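Local coordinates for EGF family domain-containing protein (Toxoplasma gondii, PDB 4Z80) that binds a peptide of its RON2-like partner and, as a parasite apical membrane antigen, probably takes part in forming the moving junction during host-cell invasion, at residues Glu149-Tyr154 and Tyr316-Met321; Ser246-Gly251 and Ser256-Cys261; Leu278-Asp283 and Cys289-Tyr294. All blocks are in the same frame, centred on the assembly; numbering follows the deposited sequence.

Interaction 1: Glu149-Tyr154 and Tyr316-Met321; sequences EGFAMY and YCVRPM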
ATOM      1  N   GLU A 149      13.264 -11.533  -6.708  1.00 11.11           N
ATOM      2  CA  GLU A 149      12.813 -10.215  -6.253  1.00 13.05           C
ATOM      3  C   GLU A 149      11.299 -10.168  -6.084  1.00 12.63           C
ATOM      4  O   GLU A 149      10.562 -10.676  -6.929  1.00 13.98           O
ATOM      5  CB  GLU A 149      13.232  -9.121  -7.236  1.00 12.32           C
ATOM      6  CG  GLU A 149      12.848  -7.711  -6.766  1.00 13.50           C
ATOM      7  CD  GLU A 149      13.006  -6.637  -7.831  1.00 14.51           C
ATOM      8  OE1 GLU A 149      12.741  -6.909  -9.024  1.00 14.81           O
ATOM      9  OE2 GLU A 149      13.376  -5.503  -7.469  1.00 13.56           O
ATOM     10  N   GLY A 150      10.849  -9.541  -4.999  1.00 12.16           N
ATOM     11  CA  GLY A 150       9.445  -9.245  -4.794  1.00 11.99           C
ATOM     12  C   GLY A 150       9.214  -7.740  -4.780  1.00  9.54           C
ATOM     13  O   GLY A 150       9.928  -6.980  -5.446  1.00 11.78           O
ATOM     14  N   PHE A 151       8.235  -7.311  -3.990  1.00 10.30           N
ATOM     15  CA  PHE A 151       7.855  -5.898  -3.915  1.00 10.03           C
ATOM     16  C   PHE A 151       8.022  -5.290  -2.528  1.00 11.72           C
ATOM     17  O   PHE A 151       7.744  -4.108  -2.344  1.00 12.80           O
ATOM     18  CB  PHE A 151       6.397  -5.732  -4.348  1.00 13.09           C
ATOM     19  CG  PHE A 151       6.227  -5.095  -5.689  1.00 11.67           C
ATOM     20  CD1 PHE A 151       6.855  -5.618  -6.801  1.00 12.05           C
ATOM     21  CD2 PHE A 151       5.402  -3.994  -5.839  1.00 13.26           C
ATOM     22  CE1 PHE A 151       6.688  -5.041  -8.041  1.00 14.21           C
ATOM     23  CE2 PHE A 151       5.222  -3.418  -7.078  1.00 14.35           C
ATOM     24  CZ  PHE A 151       5.866  -3.943  -8.177  1.00 12.51           C
ATOM     25  N   ALA A 152       8.464  -6.078  -1.549  1.00 10.78           N
ATOM     26  CA  ALA A 152       8.499  -5.589  -0.175  1.00 11.72           C
ATOM     27  C   ALA A 152       9.698  -4.691   0.079  1.00 11.94           C
ATOM     28  O   ALA A 152      10.798  -4.953  -0.383  1.00 11.24           O
ATOM     29  CB  ALA A 152       8.513  -6.750   0.800  1.00 13.32           C
ATOM     30  N   MET A 153       9.480  -3.628   0.842  1.00 11.03           N
ATOM     31  CA  MET A 153      10.569  -2.725   1.187  1.00 10.43           C
ATOM     32  C   MET A 153      11.571  -3.439   2.092  1.00 12.39           C
ATOM     33  O   MET A 153      11.221  -4.385   2.799  1.00 12.15           O
ATOM     34  CB  MET A 153      10.019  -1.465   1.861  1.00 10.72           C
ATOM     35  CG  MET A 153      11.047  -0.380   2.127  1.00 11.10           C
ATOM     36  SD  MET A 153      11.952   0.043   0.628  1.00 12.59           S
ATOM     37  CE  MET A 153      12.995   1.366   1.249  1.00 13.91           C
ATOM     38  N   TYR A 154      12.818  -2.976   2.049  1.00 11.29           N
ATOM     39  CA  TYR A 154      13.865  -3.479   2.934  1.00 11.86           C
ATOM     40  C   TYR A 154      13.392  -3.468   4.376  1.00 10.97           C
ATOM     41  O   TYR A 154      12.618  -2.605   4.786  1.00 13.71           O
ATOM     42  CB  TYR A 154      15.139  -2.640   2.777  1.00 13.60           C
ATOM     43  CG  TYR A 154      15.598  -2.527   1.341  1.00 11.59           C
ATOM     44  CD1 TYR A 154      16.099  -3.632   0.664  1.00 13.04           C
ATOM     45  CD2 TYR A 154      15.524  -1.322   0.664  1.00 13.13           C
ATOM     46  CE1 TYR A 154      16.509  -3.542  -0.652  1.00 12.07           C
ATOM     47  CE2 TYR A 154      15.943  -1.216  -0.653  1.00 14.58           C
ATOM     48  CZ  TYR A 154      16.431  -2.328  -1.306  1.00 11.74           C
ATOM     49  OH  TYR A 154      16.849  -2.227  -2.622  1.00 14.07           O
ATOM     50  N   TYR A 316       9.896  -6.336 -13.324  1.00 10.78           N
ATOM     51  CA  TYR A 316       9.028  -7.477 -13.535  1.00  9.35           C
ATOM     52  C   TYR A 316       7.637  -7.125 -14.048  1.00 11.06           C
ATOM     53  O   TYR A 316       7.075  -6.071 -13.728  1.00 10.19           O
ATOM     54  CB  TYR A 316       8.894  -8.268 -12.232  1.00 10.07           C
ATOM     55  CG  TYR A 316      10.048  -9.209 -12.004  1.00 10.55           C
ATOM     56  CD1 TYR A 316      10.138 -10.387 -12.730  1.00 12.87           C
ATOM     57  CD2 TYR A 316      11.058  -8.918 -11.092  1.00 10.66           C
ATOM     58  CE1 TYR A 316      11.194 -11.251 -12.558  1.00 13.21           C
ATOM     59  CE2 TYR A 316      12.117  -9.792 -10.904  1.00 11.00           C
ATOM     60  CZ  TYR A 316      12.174 -10.955 -11.638  1.00 12.00           C
ATOM     61  OH  TYR A 316      13.215 -11.851 -11.483  1.00 12.60           O
ATOM     62  N   CYS A 317       7.100  -8.029 -14.863  1.00 10.49           N
ATOM     63  CA  CYS A 317       5.703  -7.977 -15.278  1.00 11.69           C
ATOM     64  C   CYS A 317       4.837  -8.141 -14.042  1.00 10.50           C
ATOM     65  O   CYS A 317       4.928  -9.164 -13.370  1.00 11.60           O
ATOM     66  CB  CYS A 317       5.383  -9.086 -16.273  1.00 11.77           C
ATOM     67  SG  CYS A 317       6.448  -9.188 -17.743  1.00 18.34           S
ATOM     68  N   VAL A 318       4.011  -7.150 -13.736  1.00  9.35           N
ATOM     69  CA  VAL A 318       3.119  -7.246 -12.587  1.00  8.89           C
ATOM     70  C   VAL A 318       1.778  -6.629 -12.933  1.00 10.76           C
ATOM     71  O   VAL A 318       1.685  -5.803 -13.836  1.00 11.33           O
ATOM     72  CB  VAL A 318       3.688  -6.533 -11.317  1.00 10.41           C
ATOM     73  CG1 VAL A 318       5.008  -7.139 -10.890  1.00 11.57           C
ATOM     74  CG2 VAL A 318       3.841  -5.031 -11.537  1.00 13.02           C
ATOM     75  N   ARG A 319       0.738  -7.020 -12.211  1.00  9.39           N
ATOM     76  CA  ARG A 319      -0.538  -6.320 -12.324  1.00  9.78           C
ATOM     77  C   ARG A 319      -1.351  -6.565 -11.072  1.00 10.11           C
ATOM     78  O   ARG A 319      -1.124  -7.556 -10.380  1.00 11.37           O
ATOM     79  CB  ARG A 319      -1.316  -6.763 -13.569  1.00 11.61           C
ATOM     80  CG  ARG A 319      -1.840  -8.197 -13.533  1.00 11.49           C
ATOM     81  CD  ARG A 319      -2.419  -8.613 -14.895  1.00 13.10           C
ATOM     82  NE  ARG A 319      -1.401  -8.501 -15.927  1.00 12.39           N
ATOM     83  CZ  ARG A 319      -1.608  -8.621 -17.234  1.00 11.06           C
ATOM     84  NH1 ARG A 319      -2.822  -8.856 -17.722  1.00 13.39           N
ATOM     85  NH2 ARG A 319      -0.576  -8.483 -18.053  1.00 12.92           N
ATOM     86  N   PRO A 320      -2.299  -5.666 -10.769  1.00 10.48           N
ATOM     87  CA  PRO A 320      -3.138  -5.918  -9.600  1.00 10.69           C
ATOM     88  C   PRO A 320      -4.113  -7.050  -9.853  1.00 11.74           C
ATOM     89  O   PRO A 320      -4.625  -7.194 -10.967  1.00 13.00           O
ATOM     90  CB  PRO A 320      -3.883  -4.594  -9.398  1.00 11.55           C
ATOM     91  CG  PRO A 320      -3.218  -3.605 -10.308  1.00 13.89           C
ATOM     92  CD  PRO A 320      -2.657  -4.402 -11.428  1.00 12.09           C
ATOM     93  N   MET A 321      -4.364  -7.846  -8.821  1.00 10.91           N
ATOM     94  CA  MET A 321      -5.322  -8.937  -8.901  1.00 10.73           C
ATOM     95  C   MET A 321      -6.111  -9.039  -7.615  1.00 11.40           C
ATOM     96  O   MET A 321      -5.590  -8.764  -6.534  1.00 12.33           O
ATOM     97  CB  MET A 321      -4.638 -10.284  -9.162  1.00 12.21           C
ATOM     98  CG  MET A 321      -4.062 -10.469 -10.547  1.00 14.17           C
ATOM     99  SD  MET A 321      -3.341 -12.116 -10.739  1.00 17.03           S
ATOM    100  CE  MET A 321      -4.780 -13.161 -10.619  1.00 19.33           C
TER
HETATM  101  O   HOH W   1      10.882  -5.324 -10.612  1.00 16.01           O
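E149 swings its CG anti to the backbone N (chi1 -177°) and keeps the chain beyond it extended, while Y316 sets its ring beside its own backbone N (chi1 -82°); together the two rotations carry the carboxylate to the rim of the phenol ring. OE1 of E149 lies in the ring plane, 3.3 Å from CD2 of Y316, with the carboxylate turned 63° against the ring. The aromatic C-H edge, slightly positive, therefore faces the acid, while E149 CB lies 3.9 Å from CE2 of Y316. A water ties the same two residues together: it donates to E149 OE1 at 2.9 Å and accepts from the backbone N of Y316 at 3.1 Å. E149 illustrates how a buried acid is paid for. K146 forms a salt bridge to OE1, and OE2 is hydrogen-bonded to the hydroxyl of Y294 and to the backbone N of H122, so the group is held at both oxygens and is probably ionised. The tyrosine is fixed at its far end as well, its OH being hydrogen-bonded to the backbone O of K146 and the backbone N of T309, and R116 makes a cation-pi contact with its ring.

Further along, the join becomes apolar. F151 and V318 approach from opposite directions, and the two methyls meet neighbouring ring atoms: F151 CE1 is 3.9 Å from V318 CG1, and F151 CZ is 4.1 Å from V318 CG2. I102 of strand 101-104, which pairs with strand 318-321 in a two-stranded antiparallel ribbon, touches both side chains, so the contact seats an irregular segment against the start of that ribbon. Long, irregular loops held on a small beta framework are in keeping with the PAN-type fold of the apical membrane antigen family.

Interaction 2: Ser246-Gly251 and Ser256-Cys261; sequences SSWITG and SILSRC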
ATOM      1  N   SER A 246       4.137  -3.861  16.915  1.00 20.97           N
ATOM      2  CA  SER A 246       3.163  -3.610  15.860  1.00 25.49           C
ATOM      3  C   SER A 246       1.752  -3.464  16.433  1.00 26.66           C
ATOM      4  O   SER A 246       0.788  -3.329  15.686  1.00 20.78           O
ATOM      5  CB  SER A 246       3.202  -4.746  14.834  1.00 27.59           C
ATOM      6  OG  SER A 246       2.333  -4.481  13.744  1.00 35.25           O
ATOM      7  N   SER A 247       1.627  -3.474  17.759  1.00 23.39           N
ATOM      8  CA  SER A 247       0.314  -3.577  18.395  1.00 20.74           C
ATOM      9  C   SER A 247      -0.621  -2.397  18.111  1.00 19.74           C
ATOM     10  O   SER A 247      -1.841  -2.554  18.175  1.00 23.04           O
ATOM     11  CB  SER A 247       0.477  -3.742  19.915  1.00 23.32           C
ATOM     12  OG  SER A 247       0.973  -2.560  20.512  1.00 25.00           O
ATOM     13  N   TRP A 248      -0.064  -1.230  17.791  1.00 19.31           N
ATOM     14  CA  TRP A 248      -0.874  -0.041  17.525  1.00 17.71           C
ATOM     15  C   TRP A 248      -1.427  -0.045  16.100  1.00 17.65           C
ATOM     16  O   TRP A 248      -2.301   0.757  15.764  1.00 20.54           O
ATOM     17  CB  TRP A 248      -0.060   1.236  17.766  1.00 21.68           C
ATOM     18  CG  TRP A 248       1.160   1.394  16.886  1.00 18.66           C
ATOM     19  CD1 TRP A 248       2.431   0.978  17.158  1.00 21.10           C
ATOM     20  CD2 TRP A 248       1.214   2.025  15.595  1.00 15.96           C
ATOM     21  NE1 TRP A 248       3.272   1.308  16.120  1.00 20.04           N
ATOM     22  CE2 TRP A 248       2.548   1.948  15.148  1.00 19.01           C
ATOM     23  CE3 TRP A 248       0.265   2.646  14.780  1.00 21.18           C
ATOM     24  CZ2 TRP A 248       2.956   2.466  13.922  1.00 18.77           C
ATOM     25  CZ3 TRP A 248       0.671   3.159  13.560  1.00 17.70           C
ATOM     26  CH2 TRP A 248       2.002   3.065  13.142  1.00 17.34           C
ATOM     27  N   ILE A 249      -0.931  -0.958  15.272  1.00 19.36           N
ATOM     28  CA  ILE A 249      -1.371  -1.033  13.879  1.00 17.99           C
ATOM     29  C   ILE A 249      -2.574  -1.963  13.791  1.00 16.98           C
ATOM     30  O   ILE A 249      -2.448  -3.153  13.523  1.00 20.78           O
ATOM     31  CB  ILE A 249      -0.242  -1.511  12.949  1.00 15.33           C
ATOM     32  CG1 ILE A 249       0.998  -0.630  13.127  1.00 18.88           C
ATOM     33  CG2 ILE A 249      -0.717  -1.450  11.492  1.00 17.98           C
ATOM     34  CD1 ILE A 249       2.201  -1.035  12.274  1.00 19.11           C
ATOM     35  N   THR A 250      -3.750  -1.389  14.010  1.00 18.46           N
ATOM     36  CA  THR A 250      -4.966  -2.173  14.186  1.00 18.84           C
ATOM     37  C   THR A 250      -5.808  -2.289  12.917  1.00 20.34           C
ATOM     38  O   THR A 250      -6.743  -3.084  12.864  1.00 21.73           O
ATOM     39  CB  THR A 250      -5.845  -1.571  15.303  1.00 22.03           C
ATOM     40  OG1 THR A 250      -6.134  -0.199  15.008  1.00 25.01           O
ATOM     41  CG2 THR A 250      -5.128  -1.644  16.641  1.00 28.01           C
ATOM     42  N   GLY A 251      -5.474  -1.510  11.894  1.00 17.03           N
ATOM     43  CA  GLY A 251      -6.266  -1.491  10.679  1.00 15.38           C
ATOM     44  C   GLY A 251      -5.499  -0.851   9.548  1.00 14.99           C
ATOM     45  O   GLY A 251      -4.379  -0.393   9.737  1.00 14.87           O
ATOM     46  N   SER A 256      -1.066   2.779   7.003  1.00 12.40           N
ATOM     47  CA  SER A 256      -0.622   3.926   6.197  1.00 13.10           C
ATOM     48  C   SER A 256       0.238   4.895   7.025  1.00 13.96           C
ATOM     49  O   SER A 256       1.160   5.514   6.492  1.00 13.84           O
ATOM     50  CB  SER A 256      -1.815   4.672   5.575  1.00 15.52           C
ATOM     51  OG  SER A 256      -2.499   5.506   6.505  1.00 14.54           O
ATOM     52  N   ILE A 257      -0.049   5.013   8.323  1.00 14.47           N
ATOM     53  CA  ILE A 257       0.725   5.901   9.182  1.00 14.05           C
ATOM     54  C   ILE A 257       2.162   5.401   9.290  1.00 10.48           C
ATOM     55  O   ILE A 257       3.102   6.199   9.317  1.00 14.32           O
ATOM     56  CB  ILE A 257       0.096   6.020  10.596  1.00 11.96           C
ATOM     57  CG1 ILE A 257      -1.203   6.835  10.528  1.00 15.92           C
ATOM     58  CG2 ILE A 257       1.082   6.663  11.596  1.00 16.80           C
ATOM     59  CD1 ILE A 257      -1.984   6.890  11.843  1.00 19.07           C
ATOM     60  N   LEU A 258       2.347   4.084   9.363  1.00 13.45           N
ATOM     61  CA  LEU A 258       3.699   3.541   9.388  1.00 12.23           C
ATOM     62  C   LEU A 258       4.475   4.014   8.159  1.00 13.74           C
ATOM     63  O   LEU A 258       5.628   4.413   8.265  1.00 13.01           O
ATOM     64  CB  LEU A 258       3.685   2.008   9.459  1.00 15.15           C
ATOM     65  CG  LEU A 258       5.065   1.339   9.502  1.00 13.74           C
ATOM     66  CD1 LEU A 258       5.872   1.795  10.724  1.00 17.10           C
ATOM     67  CD2 LEU A 258       4.934  -0.177   9.488  1.00 14.12           C
ATOM     68  N   SER A 259       3.836   4.007   6.991  1.00 13.02           N
ATOM     69  CA  SER A 259       4.484   4.523   5.788  1.00 12.02           C
ATOM     70  C   SER A 259       4.762   6.017   5.853  1.00 12.49           C
ATOM     71  O   SER A 259       5.871   6.465   5.567  1.00 14.64           O
ATOM     72  CB  SER A 259       3.636   4.237   4.547  1.00 13.95           C
ATOM     73  OG  SER A 259       4.086   5.062   3.474  1.00 13.67           O
ATOM     74  N   ARG A 260       3.742   6.787   6.218  1.00 12.32           N
ATOM     75  CA  ARG A 260       3.863   8.238   6.307  1.00 11.60           C
ATOM     76  C   ARG A 260       5.094   8.648   7.103  1.00 12.18           C
ATOM     77  O   ARG A 260       5.836   9.557   6.727  1.00 14.86           O
ATOM     78  CB  ARG A 260       2.607   8.820   6.962  1.00 13.52           C
ATOM     79  CG  ARG A 260       2.676  10.307   7.203  1.00 14.49           C
ATOM     80  CD  ARG A 260       1.439  10.817   7.900  1.00 16.40           C
ATOM     81  NE  ARG A 260       1.570  12.228   8.207  1.00 14.60           N
ATOM     82  CZ  ARG A 260       0.642  12.948   8.830  1.00 16.62           C
ATOM     83  NH1 ARG A 260      -0.484  12.380   9.231  1.00 16.03           N
ATOM     84  NH2 ARG A 260       0.850  14.238   9.054  1.00 17.94           N
ATOM     85  N   CYS A 261       5.308   7.951   8.208  1.00 14.53           N
ATOM     86  CA  CYS A 261       6.273   8.402   9.202  1.00 14.39           C
ATOM     87  C   CYS A 261       7.703   7.920   8.969  1.00 18.92           C
ATOM     88  O   CYS A 261       8.627   8.432   9.601  1.00 16.55           O
ATOM     89  CB  CYS A 261       5.822   7.957  10.594  1.00 13.50           C
ATOM     90  SG  CYS A 261       4.264   8.677  11.127  1.00 17.12           S
TER
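A loop that folds back on the helix it leads into is the element at work here: a type I beta turn from S246 to I249 is followed by G251 at the N-cap position of helix 252-262, and W248 and I249 reach from the turn to I257 and L258 on the helix. The arrangement is consistent with the PAN-type fold of the apical membrane antigen family; the helix also carries disulfide cysteines, among them C261, bonded to C183.

The indole of W248 meets the helix with the outer end of its six-membered ring. W248 CH2 and CZ3 each stand 4.0 Å from I257 CG2, the methyl approaching the ring obliquely. The same edge reaches the backbone, since L258 N lies near the ring plane, 3.9 Å from W248 CH2; L258 CB follows at 4.2 Å from that carbon. Its own neighbour covers one face of the indole: I249 CG1 sits 3.5 Å above the plane of the W248 ring, over its centre, a CH-pi type of arrangement that would limit tilting of the ring. F185 meets the ring as well, its plane inclined by about 35°. The tryptophan is only partly buried, and a glycerol, probably from the crystallisation liquor, lies beside its side chain, nearest atoms about 3 Å apart.

I249 goes deeper. Both it and L258 also touch C289, so this inner end of the contact borders the strand 289-291. L258 places its CG anti to the backbone N (chi1 -180°), which carries CD2 out to the isoleucine, and the two aliphatic chains meet at about a right angle, with I249 CD1 4.0 Å from L258 CD2.

Interaction 3: Leu278-Asp283 and Cys289-Tyr294; sequences LPAMFD and CRLLGY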
ATOM      1  N   LEU A 278       5.510   5.438   0.603  1.00 11.59           N
ATOM      2  CA  LEU A 278       5.422   4.076   0.102  1.00 10.35           C
ATOM      3  C   LEU A 278       4.050   3.483   0.354  1.00 11.57           C
ATOM      4  O   LEU A 278       3.478   3.663   1.427  1.00 12.93           O
ATOM      5  CB  LEU A 278       6.486   3.194   0.754  1.00 11.76           C
ATOM      6  CG  LEU A 278       7.939   3.566   0.459  1.00 12.35           C
ATOM      7  CD1 LEU A 278       8.874   2.605   1.177  1.00 12.86           C
ATOM      8  CD2 LEU A 278       8.228   3.575  -1.026  1.00 11.84           C
ATOM      9  N   PRO A 279       3.523   2.734  -0.623  1.00 10.46           N
ATOM     10  CA  PRO A 279       2.302   1.980  -0.361  1.00 11.20           C
ATOM     11  C   PRO A 279       2.592   0.779   0.537  1.00 11.02           C
ATOM     12  O   PRO A 279       3.756   0.457   0.805  1.00 10.56           O
ATOM     13  CB  PRO A 279       1.856   1.558  -1.763  1.00 11.29           C
ATOM     14  CG  PRO A 279       3.108   1.392  -2.516  1.00 10.80           C
ATOM     15  CD  PRO A 279       4.078   2.423  -1.953  1.00 10.60           C
ATOM     16  N   ALA A 280       1.539   0.124   1.010  1.00 12.20           N
ATOM     17  CA  ALA A 280       1.692  -0.984   1.934  1.00 11.12           C
ATOM     18  C   ALA A 280       0.592  -2.010   1.750  1.00 11.92           C
ATOM     19  O   ALA A 280      -0.479  -1.710   1.222  1.00 13.17           O
ATOM     20  CB  ALA A 280       1.700  -0.473   3.380  1.00 11.79           C
ATOM     21  N   MET A 281       0.886  -3.232   2.186  1.00 12.45           N
ATOM     22  CA  MET A 281      -0.091  -4.305   2.285  1.00 10.70           C
ATOM     23  C   MET A 281      -0.451  -4.554   3.746  1.00 12.90           C
ATOM     24  O   MET A 281       0.436  -4.752   4.569  1.00 13.83           O
ATOM     25  CB  MET A 281       0.466  -5.589   1.682  1.00 11.96           C
ATOM     26  CG  MET A 281       0.782  -5.515   0.201  1.00 12.28           C
ATOM     27  SD  MET A 281      -0.654  -5.125  -0.829  1.00 12.95           S
ATOM     28  CE  MET A 281      -1.768  -6.435  -0.348  1.00 14.59           C
ATOM     29  N   PHE A 282      -1.740  -4.538   4.058  1.00 10.89           N
ATOM     30  CA  PHE A 282      -2.224  -4.919   5.379  1.00 13.10           C
ATOM     31  C   PHE A 282      -2.954  -6.245   5.295  1.00 14.49           C
ATOM     32  O   PHE A 282      -3.737  -6.471   4.378  1.00 13.82           O
ATOM     33  CB  PHE A 282      -3.139  -3.840   5.943  1.00 13.60           C
ATOM     34  CG  PHE A 282      -3.567  -4.089   7.361  1.00 15.78           C
ATOM     35  CD1 PHE A 282      -2.658  -3.963   8.398  1.00 16.84           C
ATOM     36  CD2 PHE A 282      -4.877  -4.428   7.656  1.00 16.82           C
ATOM     37  CE1 PHE A 282      -3.043  -4.186   9.709  1.00 17.81           C
ATOM     38  CE2 PHE A 282      -5.272  -4.651   8.973  1.00 18.71           C
ATOM     39  CZ  PHE A 282      -4.350  -4.528   9.997  1.00 17.24           C
ATOM     40  N   ASP A 283      -2.672  -7.131   6.247  1.00 14.28           N
ATOM     41  CA  ASP A 283      -3.338  -8.421   6.339  1.00 13.77           C
ATOM     42  C   ASP A 283      -4.361  -8.369   7.481  1.00 17.36           C
ATOM     43  O   ASP A 283      -3.982  -8.290   8.655  1.00 16.90           O
ATOM     44  CB  ASP A 283      -2.296  -9.519   6.553  1.00 18.24           C
ATOM     45  CG  ASP A 283      -2.873 -10.922   6.456  1.00 18.24           C
ATOM     46  OD1 ASP A 283      -4.049 -11.129   6.819  1.00 21.01           O
ATOM     47  OD2 ASP A 283      -2.134 -11.833   6.023  1.00 21.95           O
ATOM     48  N   CYS A 289       1.490  -5.395   8.783  1.00 15.41           N
ATOM     49  CA  CYS A 289       1.628  -4.240   7.897  1.00 14.72           C
ATOM     50  C   CYS A 289       2.990  -4.328   7.221  1.00 14.69           C
ATOM     51  O   CYS A 289       4.021  -4.274   7.894  1.00 16.20           O
ATOM     52  CB  CYS A 289       1.486  -2.928   8.680  1.00 15.55           C
ATOM     53  SG  CYS A 289       1.730  -1.415   7.725  1.00 19.91           S
ATOM     54  N   ARG A 290       2.998  -4.468   5.898  1.00 12.79           N
ATOM     55  CA  ARG A 290       4.241  -4.615   5.140  1.00 12.33           C
ATOM     56  C   ARG A 290       4.371  -3.478   4.134  1.00 12.77           C
ATOM     57  O   ARG A 290       3.522  -3.319   3.264  1.00 13.42           O
ATOM     58  CB  ARG A 290       4.277  -5.961   4.420  1.00 11.86           C
ATOM     59  CG  ARG A 290       5.654  -6.355   3.939  1.00 13.23           C
ATOM     60  CD  ARG A 290       6.425  -7.075   5.050  1.00 13.41           C
ATOM     61  NE  ARG A 290       7.795  -7.375   4.648  1.00 12.50           N
ATOM     62  CZ  ARG A 290       8.124  -8.324   3.777  1.00 12.84           C
ATOM     63  NH1 ARG A 290       7.174  -9.058   3.210  1.00 12.14           N
ATOM     64  NH2 ARG A 290       9.392  -8.533   3.464  1.00 12.16           N
ATOM     65  N   LEU A 291       5.423  -2.678   4.268  1.00 11.32           N
ATOM     66  CA  LEU A 291       5.703  -1.605   3.323  1.00 10.93           C
ATOM     67  C   LEU A 291       6.177  -2.196   2.003  1.00 12.57           C
ATOM     68  O   LEU A 291       6.921  -3.175   1.999  1.00 11.33           O
ATOM     69  CB  LEU A 291       6.764  -0.657   3.880  1.00 11.89           C
ATOM     70  CG  LEU A 291       6.422   0.023   5.208  1.00 12.00           C
ATOM     71  CD1 LEU A 291       7.604   0.857   5.661  1.00 14.66           C
ATOM     72  CD2 LEU A 291       5.173   0.875   5.119  1.00 15.53           C
ATOM     73  N   LEU A 292       5.719  -1.608   0.897  1.00 11.31           N
ATOM     74  CA  LEU A 292       6.181  -1.978  -0.439  1.00 12.84           C
ATOM     75  C   LEU A 292       7.217  -0.964  -0.901  1.00 12.62           C
ATOM     76  O   LEU A 292       7.094   0.237  -0.644  1.00 13.47           O
ATOM     77  CB  LEU A 292       5.025  -2.039  -1.429  1.00 12.05           C
ATOM     78  CG  LEU A 292       3.869  -2.974  -1.070  1.00 10.67           C
ATOM     79  CD1 LEU A 292       2.763  -2.862  -2.116  1.00 12.96           C
ATOM     80  CD2 LEU A 292       4.336  -4.409  -0.945  1.00 14.70           C
ATOM     81  N   GLY A 293       8.236  -1.439  -1.608  1.00 11.19           N
ATOM     82  CA  GLY A 293       9.318  -0.573  -2.037  1.00 11.64           C
ATOM     83  C   GLY A 293       9.055   0.151  -3.347  1.00 11.70           C
ATOM     84  O   GLY A 293       9.763   1.085  -3.702  1.00 11.88           O
ATOM     85  N   TYR A 294       8.020  -0.288  -4.052  1.00 11.50           N
ATOM     86  CA  TYR A 294       7.699   0.221  -5.383  1.00 11.64           C
ATOM     87  C   TYR A 294       6.275   0.761  -5.451  1.00  9.79           C
ATOM     88  O   TYR A 294       5.347   0.173  -4.872  1.00 11.40           O
ATOM     89  CB  TYR A 294       7.855  -0.884  -6.425  1.00 11.11           C
ATOM     90  CG  TYR A 294       9.254  -1.413  -6.662  1.00 10.30           C
ATOM     91  CD1 TYR A 294      10.354  -0.566  -6.686  1.00 11.74           C
ATOM     92  CD2 TYR A 294       9.462  -2.764  -6.896  1.00 11.75           C
ATOM     93  CE1 TYR A 294      11.634  -1.059  -6.936  1.00 14.18           C
ATOM     94  CE2 TYR A 294      10.730  -3.268  -7.155  1.00 12.37           C
ATOM     95  CZ  TYR A 294      11.811  -2.409  -7.171  1.00 12.77           C
ATOM     96  OH  TYR A 294      13.087  -2.906  -7.423  1.00 13.60           O
TER
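L292, just past the end of strand 289-291, packs against M281 of the partner strand in an antiparallel beta hairpin (280-283 and 289-291), and the leucine can be followed atom by atom. Its CB lies 3.6 Å from P279 O and also faces the proline ring, with L292 CB 4.1 Å from P279 CG. CG of L292 is still within 3.9 Å of P279 O, but beyond it the surroundings turn apolar: both methyls face CG of the methionine from one side, the nearer approach being L292 CD2 to M281 CG at 3.9 Å. M281 then bends at its second and third torsions and leads its tip away, to the neighbourhood of W117 and of strand 329-332.

The backbone sets this register. M281 and R290 form the hydrogen-bonded pair, M281 N donating to R290 O at 2.8 Å and R290 N returning a bond to M281 O at 2.9 Å. A280 with L291 and F282 with C289 are the non-hydrogen-bonded pairs, whose side chains share the face turned to helix 252-262, where C289 is disulfide-bonded to C255. On the other face R290 extends away to bond K118 O. Past the strand ends the ladder gains one more rung: L292 N donates to P279 O at 2.9 Å, nearly straight (169°), and L292 O in turn lies 3.3 Å from L278 CB.

Read from the N terminus, the chain first passes 149-154, which opens the long loop that interaction 1 closes only at 316-321, after 161 intervening residues. Within that loop lie the two others, each local: interaction 2 closes a short loop between 246-251 and 256-261, and interaction 3 then closes the hairpin of 278-283 with 289-294. These two follow in series and do not cross. Interaction 3 stands between the others, touching both, whereas interactions 1 and 2 do not meet. On one side S259 OG is hydrogen-bonded to L278 O; on the other F151 O pairs with G293 N. Helix 252-262, the hairpin, the loop 149-154 and, through interaction 1, strand 318-321 are thus joined in turn.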